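Local coordinates for protein Hen1 (Anabaena variabilis, PDB 3JWH) that probably transfers a methyl group from S-adenosylmethionine to the 2'-oxygen of the 3'-terminal nucleotide of RNA, through a Rossmann-like methyltransferase domain, at residues A[41-44]-A[45-49]; A[23-27]-A[28-32]; A[113-117]-A[118-122]. All blocks are in the same frame, centred on the assembly; numbering follows the deposited sequence.

Contact 1: residues A[41-44]-A[45-49]; sequences GNLL and KILLK. With SAH (S-adenosyl-L-homocysteine), chain C.
G41 O accepts K45 N at 2.8 Å and so closes the first turn of helix 42-49, the helix of a beta-alpha-beta unit in this Rossmann-like methyltransferase. G41 is the N-cap; at its positive phi of 86° a CB would be jammed against the preceding carbonyl oxygen. Directly behind the cap N42 meets the cofactor product: its CB lies 3.6 Å from OXT of S-adenosyl-L-homocysteine, an approach to the carboxylate end of the ligand at the start of the helix, where the helix dipole would probably favour a negative group. Further along, L47 N donates to L43 O at 3.0 Å and L48 N to L44 O, while the bond from I46 N to N42 O is weak.

The same L43-L47 step carries the apolar packing. L43 has CG anti to its backbone N (chi1 171°), which swings CD1 along the helix to within 4.0 Å of L47 CG, and the two leucines cross obliquely. Shortening L47 to an alanine would probably leave L43 CD1 without its neighbour and open a gap toward V33 of strand 32-36 and F53. M18 of helix 13-27 touches L43 and I46, and V22 adds to the contact with I46. L47 CG also rests 3.3 Å from L43 O, the oxygen that its own backbone N grips.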
loop_
_atom_site.group_PDB
_atom_site.type_symbol
_atom_site.label_atom_id
_atom_site.label_comp_id
_atom_site.label_asym_id
_atom_site.label_seq_id
_atom_site.Cartn_x
_atom_site.Cartn_y
_atom_site.Cartn_z
ATOM N N GLY A 41 6.649 5.661 7.770
ATOM C CA GLY A 41 5.857 6.764 7.255
ATOM C C GLY A 41 6.354 7.464 6.006
ATOM O O GLY A 41 6.049 8.635 5.790
ATOM N N ASN A 42 7.110 6.761 5.173
ATOM C CA ASN A 42 7.623 7.371 3.951
ATOM C C ASN A 42 6.471 7.871 3.098
ATOM O O ASN A 42 6.431 9.041 2.724
ATOM C CB ASN A 42 8.488 6.381 3.179
ATOM C CG ASN A 42 9.797 6.096 3.883
ATOM O OD1 ASN A 42 10.343 6.970 4.570
ATOM N ND2 ASN A 42 10.324 4.879 3.710
ATOM N N LEU A 43 5.511 6.995 2.815
ATOM C CA LEU A 43 4.360 7.409 2.036
ATOM C C LEU A 43 3.486 8.382 2.841
ATOM O O LEU A 43 2.915 9.320 2.277
ATOM C CB LEU A 43 3.540 6.194 1.604
ATOM C CG LEU A 43 2.194 6.551 0.973
ATOM C CD1 LEU A 43 2.408 7.325 -0.325
ATOM C CD2 LEU A 43 1.403 5.287 0.716
ATOM N N LEU A 44 3.380 8.169 4.157
ATOM C CA LEU A 44 2.562 9.069 4.991
ATOM C C LEU A 44 3.100 10.513 4.930
ATOM O O LEU A 44 2.323 11.464 4.934
ATOM C CB LEU A 44 2.529 8.599 6.459
ATOM C CG LEU A 44 1.961 7.222 6.847
ATOM C CD1 LEU A 44 2.026 7.109 8.358
ATOM C CD2 LEU A 44 0.520 7.025 6.360
ATOM N N LYS A 45 4.419 10.678 4.877
ATOM C CA LYS A 45 5.019 12.015 4.806
ATOM C C LYS A 45 4.592 12.734 3.528
ATOM O O LYS A 45 4.209 13.905 3.556
ATOM C CB LYS A 45 6.545 11.917 4.860
ATOM C CG LYS A 45 7.253 13.262 4.839
ATOM C CD LYS A 45 8.707 13.146 5.272
ATOM C CE LYS A 45 9.268 14.509 5.660
ATOM N NZ LYS A 45 10.656 14.425 6.213
ATOM N N ILE A 46 4.644 12.016 2.409
ATOM C CA ILE A 46 4.255 12.566 1.118
ATOM C C ILE A 46 2.764 12.919 1.029
ATOM O O ILE A 46 2.404 13.926 0.439
ATOM C CB ILE A 46 4.650 11.575 -0.027
ATOM C CG1 ILE A 46 6.172 11.593 -0.204
ATOM C CG2 ILE A 46 3.978 11.966 -1.346
ATOM C CD1 ILE A 46 6.715 10.416 -0.981
ATOM N N LEU A 47 1.892 12.101 1.617
ATOM C CA LEU A 47 0.459 12.386 1.577
ATOM C C LEU A 47 0.060 13.578 2.462
ATOM O O LEU A 47 -0.766 14.406 2.076
ATOM C CB LEU A 47 -0.341 11.153 2.027
ATOM C CG LEU A 47 -0.198 9.844 1.248
ATOM C CD1 LEU A 47 -1.211 8.831 1.782
ATOM C CD2 LEU A 47 -0.424 10.091 -0.246
ATOM N N LEU A 48 0.640 13.651 3.654
ATOM C CA LEU A 48 0.331 14.715 4.603
ATOM C C LEU A 48 0.723 16.085 4.047
ATOM O O LEU A 48 0.017 17.079 4.246
ATOM C CB LEU A 48 1.079 14.479 5.918
ATOM C CG LEU A 48 0.339 14.604 7.263
ATOM C CD1 LEU A 48 1.326 15.148 8.301
ATOM C CD2 LEU A 48 -0.881 15.508 7.163
ATOM N N LYS A 49 1.853 16.129 3.357
ATOM C CA LYS A 49 2.360 17.366 2.763
ATOM C C LYS A 49 1.488 17.827 1.612
ATOM O O LYS A 49 1.403 19.013 1.345
ATOM C CB LYS A 49 3.791 17.176 2.240
ATOM C CG LYS A 49 4.840 16.998 3.315
ATOM C CD LYS A 49 6.223 16.753 2.706
ATOM C CE LYS A 49 6.252 15.455 1.910
ATOM N NZ LYS A 49 7.599 15.143 1.355
HETATM N N SAH C . 5.376 0.461 3.669
HETATM C CA SAH C . 6.611 0.964 4.291
HETATM C CB SAH C . 7.580 -0.199 4.509
HETATM C CG SAH C . 6.928 -1.281 5.371
HETATM S SD SAH C . 7.978 -2.756 5.644
HETATM C C SAH C . 7.271 1.989 3.366
HETATM O O SAH C . 8.147 1.555 2.587
HETATM O OXT SAH C . 6.887 3.176 3.461
HETATM C "C5'" SAH C . 6.674 -3.858 6.302
HETATM C "C4'" SAH C . 5.828 -3.145 7.359
HETATM O "O4'" SAH C . 4.674 -3.953 7.646
HETATM C "C3'" SAH C . 6.616 -3.002 8.665
HETATM O "O3'" SAH C . 6.287 -1.764 9.300
HETATM C "C2'" SAH C . 6.075 -4.179 9.475
HETATM O "O2'" SAH C . 6.206 -3.890 10.870
HETATM C "C1'" SAH C . 4.605 -4.081 9.074
HETATM N N9 SAH C . 3.852 -5.309 9.411
HETATM C C8 SAH C . 4.245 -6.555 9.162
HETATM N N7 SAH C . 3.307 -7.407 9.567
HETATM C C5 SAH C . 2.306 -6.699 10.080
HETATM C C6 SAH C . 1.085 -7.022 10.651
HETATM N N6 SAH C . 0.717 -8.296 10.780
HETATM N N1 SAH C . 0.291 -6.040 11.083
HETATM C C2 SAH C . 0.654 -4.769 10.973
HETATM N N3 SAH C . 1.808 -4.426 10.436
HETATM C C4 SAH C . 2.654 -5.358 9.982
#

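Contact 2: residues A[23-27]-A[28-32]; sequences AALKQ and SNARR
The chain leaves helix 13-27 through a Schellman motif, in which L25 O takes A30 N at 2.9 Å, K26 O takes N29 N at 2.8 Å, and N29 turns the backbone out of the helix with a positive phi of 54°. The two bonds differ in shape. A30 N comes to L25 O almost straight, with an N-H...O angle of 172°, whereas N29 N sits above the plane of the K26 carbonyl and does not use a lone pair.

S28, just before N29, adds a side-chain bond to the last turn of the helix. Its OG lies beside its own backbone N (chi1 -56°) and is thereby carried back to A24 O, to which it donates at 3.3 Å. The same carbonyl also receives a weak bond from S28 N, so main chain and side chain of one residue converge on a single oxygen. S28 N makes a second weak bond to L25 O.

The apolar half of the motif lies between L25 and A30, where the reversal of the chain brings the methyl of A30 back against the helix. L25 and A30 both also touch A105 of strand 105-109, and A24 and L25 reach I137 of strand 135-141, which places the turn against the central sheet just before strand 32-36 begins. On the outer side, K26 NZ forms a salt bridge with D50. A30 CB stands 3.5 Å from L25 O and 3.9 Å from L25 CD2, touching both the acceptor of its own N-H and the branch of the leucine.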
loop_
_atom_site.group_PDB
_atom_site.type_symbol
_atom_site.label_atom_id
_atom_site.label_comp_id
_atom_site.label_asym_id
_atom_site.label_seq_id
_atom_site.Cartn_x
_atom_site.Cartn_y
_atom_site.Cartn_z
ATOM N N ALA A 23 0.247 8.677 -7.704
ATOM C CA ALA A 23 -0.373 8.844 -9.014
ATOM C C ALA A 23 -1.632 7.978 -9.129
ATOM O O ALA A 23 -2.664 8.426 -9.626
ATOM C CB ALA A 23 0.627 8.471 -10.110
ATOM N N ALA A 24 -1.556 6.737 -8.671
ATOM C CA ALA A 24 -2.728 5.871 -8.745
ATOM C C ALA A 24 -3.863 6.383 -7.847
ATOM O O ALA A 24 -5.026 6.346 -8.233
ATOM C CB ALA A 24 -2.352 4.439 -8.371
ATOM N N LEU A 25 -3.518 6.857 -6.651
ATOM C CA LEU A 25 -4.516 7.385 -5.727
ATOM C C LEU A 25 -5.269 8.540 -6.357
ATOM O O LEU A 25 -6.503 8.598 -6.315
ATOM C CB LEU A 25 -3.849 7.863 -4.437
ATOM C CG LEU A 25 -3.359 6.748 -3.509
ATOM C CD1 LEU A 25 -2.601 7.338 -2.363
ATOM C CD2 LEU A 25 -4.559 5.937 -2.999
ATOM N N LYS A 26 -4.513 9.458 -6.948
ATOM C CA LYS A 26 -5.096 10.638 -7.575
ATOM C C LYS A 26 -6.034 10.329 -8.735
ATOM O O LYS A 26 -7.102 10.926 -8.829
ATOM C CB LYS A 26 -3.980 11.607 -8.002
ATOM C CG LYS A 26 -3.391 12.380 -6.813
ATOM C CD LYS A 26 -2.267 13.330 -7.200
ATOM C CE LYS A 26 -1.884 14.204 -6.013
ATOM N NZ LYS A 26 -0.754 15.131 -6.298
ATOM N N GLN A 27 -5.661 9.388 -9.597
ATOM C CA GLN A 27 -6.513 9.026 -10.726
ATOM C C GLN A 27 -7.857 8.433 -10.283
ATOM O O GLN A 27 -8.856 8.520 -11.005
ATOM C CB GLN A 27 -5.796 8.034 -11.635
ATOM C CG GLN A 27 -4.443 8.516 -12.094
ATOM C CD GLN A 27 -3.990 7.833 -13.365
ATOM O OE1 GLN A 27 -3.925 6.599 -13.436
ATOM N NE2 GLN A 27 -3.677 8.628 -14.381
ATOM N N SER A 28 -7.872 7.821 -9.104
ATOM C CA SER A 28 -9.085 7.236 -8.544
ATOM C C SER A 28 -9.759 8.275 -7.649
ATOM O O SER A 28 -10.805 8.012 -7.063
ATOM C CB SER A 28 -8.736 6.007 -7.700
ATOM O OG SER A 28 -8.010 5.054 -8.452
ATOM N N ASN A 29 -9.151 9.450 -7.537
ATOM C CA ASN A 29 -9.690 10.516 -6.697
ATOM C C ASN A 29 -9.910 10.003 -5.265
ATOM O O ASN A 29 -10.958 10.230 -4.650
ATOM C CB ASN A 29 -11.002 11.041 -7.295
ATOM C CG ASN A 29 -11.549 12.259 -6.550
ATOM O OD1 ASN A 29 -10.794 13.122 -6.093
ATOM N ND2 ASN A 29 -12.871 12.338 -6.447
ATOM N N ALA A 30 -8.901 9.301 -4.751
ATOM C CA ALA A 30 -8.926 8.740 -3.405
ATOM C C ALA A 30 -8.353 9.771 -2.446
ATOM O O ALA A 30 -7.147 9.881 -2.294
ATOM C CB ALA A 30 -8.097 7.457 -3.364
ATOM N N ARG A 31 -9.221 10.531 -1.797
ATOM C CA ARG A 31 -8.771 11.576 -0.880
ATOM C C ARG A 31 -8.479 11.084 0.538
ATOM O O ARG A 31 -7.582 11.602 1.208
ATOM C CB ARG A 31 -9.821 12.686 -0.810
ATOM C CG ARG A 31 -10.205 13.293 -2.152
ATOM C CD ARG A 31 -9.015 14.018 -2.754
ATOM N NE ARG A 31 -9.326 14.640 -4.035
ATOM C CZ ARG A 31 -10.225 15.604 -4.204
ATOM N NH1 ARG A 31 -10.910 16.066 -3.167
ATOM N NH2 ARG A 31 -10.438 16.105 -5.416
ATOM N N ARG A 32 -9.252 10.095 0.988
ATOM C CA ARG A 32 -9.128 9.540 2.332
ATOM C C ARG A 32 -8.354 8.243 2.228
ATOM O O ARG A 32 -8.874 7.254 1.738
ATOM C CB ARG A 32 -10.517 9.265 2.901
ATOM C CG ARG A 32 -11.460 10.454 2.866
ATOM C CD ARG A 32 -11.352 11.279 4.128
ATOM N NE ARG A 32 -12.028 12.570 4.018
ATOM C CZ ARG A 32 -12.100 13.455 5.005
ATOM N NH1 ARG A 32 -11.539 13.192 6.178
ATOM N NH2 ARG A 32 -12.704 14.616 4.810
#

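Contact 3: residues A[113-117]-A[118-122]; sequences EHLDL and SRLGA
The N-terminal cap of helix 117-131, at the end of the loop that follows strand 105-109 of the Rossmann-like sheet, joins D116 to S118, R119 and L120. D116 is the N-cap residue, and its carboxylate folds over the first turn: with CG placed between the backbone N and the carbonyl carbon (chi1 55°), OD1 comes to 2.9 Å from S118 OG. The serine hydroxyl donates to the syn side of that oxygen, 34° out of the carboxylate plane.

The carbonyl of D116 works as well, accepting two backbone N-H groups. L120 N arrives nearly in line with the C=O bond at 2.9 Å, while R119 N stands above the carbonyl plane at 3.1 Å. The guanidinium of R119 stays apart from the aspartate: OD2 and NE are 4.6 Å from each other, and the oxygen lies well out of the guanidinium plane, so that at most a loose attraction of opposite charges is likely.

Ahead of the cap, the CB of L115 points toward the helix, and its side chain crosses both R119 and L120 at about a right angle, its CD2 passing R119 CB at 4.2 Å. L120 continues onto W166, and R119 onto T94. H114, which belongs to the S-adenosyl-L-homocysteine pocket, precedes this leucine in the loop. The other branch of L115 meets its neighbour methyl to methyl, CD1 to L120 CD1 at 4.1 Å.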
loop_
_atom_site.group_PDB
_atom_site.type_symbol
_atom_site.label_atom_id
_atom_site.label_comp_id
_atom_site.label_asym_id
_atom_site.label_seq_id
_atom_site.Cartn_x
_atom_site.Cartn_y
_atom_site.Cartn_z
ATOM N N GLU A 113 5.056 -9.508 1.027
ATOM C CA GLU A 113 6.194 -10.417 1.060
ATOM C C GLU A 113 6.575 -10.844 2.484
ATOM O O GLU A 113 7.100 -11.941 2.682
ATOM C CB GLU A 113 7.399 -9.762 0.375
ATOM C CG GLU A 113 7.745 -8.392 0.934
ATOM C CD GLU A 113 7.205 -7.240 0.093
ATOM O OE1 GLU A 113 6.026 -7.288 -0.346
ATOM O OE2 GLU A 113 7.975 -6.273 -0.119
ATOM N N HIS A 114 6.310 -9.992 3.470
ATOM C CA HIS A 114 6.658 -10.311 4.854
ATOM C C HIS A 114 5.524 -10.982 5.632
ATOM O O HIS A 114 5.508 -10.952 6.859
ATOM C CB HIS A 114 7.096 -9.049 5.615
ATOM C CG HIS A 114 8.005 -8.146 4.841
ATOM N ND1 HIS A 114 9.196 -8.574 4.291
ATOM C CD2 HIS A 114 7.900 -6.832 4.532
ATOM C CE1 HIS A 114 9.784 -7.562 3.678
ATOM N NE2 HIS A 114 9.018 -6.493 3.808
ATOM N N LEU A 115 4.565 -11.569 4.933
ATOM C CA LEU A 115 3.463 -12.250 5.610
ATOM C C LEU A 115 3.517 -13.731 5.281
ATOM O O LEU A 115 3.716 -14.101 4.126
ATOM C CB LEU A 115 2.113 -11.693 5.153
ATOM C CG LEU A 115 1.723 -10.273 5.562
ATOM C CD1 LEU A 115 0.378 -9.930 4.949
ATOM C CD2 LEU A 115 1.661 -10.165 7.077
ATOM N N ASP A 116 3.350 -14.579 6.288
ATOM C CA ASP A 116 3.362 -16.013 6.039
ATOM C C ASP A 116 1.937 -16.464 5.740
ATOM O O ASP A 116 1.007 -15.657 5.770
ATOM C CB ASP A 116 3.927 -16.777 7.243
ATOM C CG ASP A 116 3.196 -16.467 8.529
ATOM O OD1 ASP A 116 1.957 -16.625 8.566
ATOM O OD2 ASP A 116 3.861 -16.068 9.512
ATOM N N LEU A 117 1.764 -17.748 5.451
ATOM C CA LEU A 117 0.444 -18.272 5.134
ATOM C C LEU A 117 -0.606 -18.041 6.215
ATOM O O LEU A 117 -1.725 -17.642 5.900
ATOM C CB LEU A 117 0.530 -19.765 4.795
ATOM C CG LEU A 117 1.651 -20.602 5.420
ATOM C CD1 LEU A 117 1.557 -20.558 6.942
ATOM C CD2 LEU A 117 1.558 -22.044 4.909
ATOM N N SER A 118 -0.249 -18.270 7.477
ATOM C CA SER A 118 -1.184 -18.090 8.592
ATOM C C SER A 118 -1.509 -16.625 8.913
ATOM O O SER A 118 -2.102 -16.339 9.961
ATOM C CB SER A 118 -0.639 -18.758 9.857
ATOM O OG SER A 118 0.297 -17.920 10.519
ATOM N N ARG A 119 -1.117 -15.709 8.021
ATOM C CA ARG A 119 -1.371 -14.277 8.194
ATOM C C ARG A 119 -1.838 -13.608 6.906
ATOM O O ARG A 119 -2.573 -12.618 6.941
ATOM C CB ARG A 119 -0.119 -13.555 8.688
ATOM C CG ARG A 119 0.168 -13.699 10.169
ATOM C CD ARG A 119 1.301 -12.783 10.608
ATOM N NE ARG A 119 1.613 -12.980 12.016
ATOM C CZ ARG A 119 2.657 -12.444 12.641
ATOM N NH1 ARG A 119 3.508 -11.662 11.990
ATOM N NH2 ARG A 119 2.857 -12.704 13.925
ATOM N N LEU A 120 -1.412 -14.142 5.767
ATOM C CA LEU A 120 -1.786 -13.573 4.481
ATOM C C LEU A 120 -3.290 -13.732 4.243
ATOM O O LEU A 120 -3.988 -12.765 3.930
ATOM C CB LEU A 120 -0.985 -14.245 3.353
ATOM C CG LEU A 120 -1.186 -13.742 1.917
ATOM C CD1 LEU A 120 -0.870 -12.247 1.834
ATOM C CD2 LEU A 120 -0.283 -14.535 0.978
ATOM N N GLY A 121 -3.780 -14.955 4.399
ATOM C CA GLY A 121 -5.196 -15.212 4.211
ATOM C C GLY A 121 -6.075 -14.342 5.097
ATOM O O GLY A 121 -7.096 -13.815 4.636
ATOM N N ALA A 122 -5.689 -14.175 6.359
ATOM C CA ALA A 122 -6.481 -13.356 7.276
ATOM C C ALA A 122 -6.439 -11.890 6.849
ATOM O O ALA A 122 -7.437 -11.185 6.894
ATOM C CB ALA A 122 -5.969 -13.511 8.712
#

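How the contacts relate
Along the chain contact 2 comes first, then contact 1 and contact 3, all within the methyltransferase domain. Contacts 1 and 2, with centres about 14 Å apart, touch through L47 CD2 and L25 CD1 at 4.1 Å, a packing link between helix 42-49 and the end of helix 13-27. Contact 3 lies across the centre of the chain from both, about 26 Å from contact 1 between centres and about 11 Å between nearest atoms. S-adenosyl-L-homocysteine bridges that distance: N42 approaches its carboxylate end, while H114 touches it and the L115 side chain comes within about 4 Å. Contact 2 is further removed, with the L25 side chain about 12 Å from the ligand.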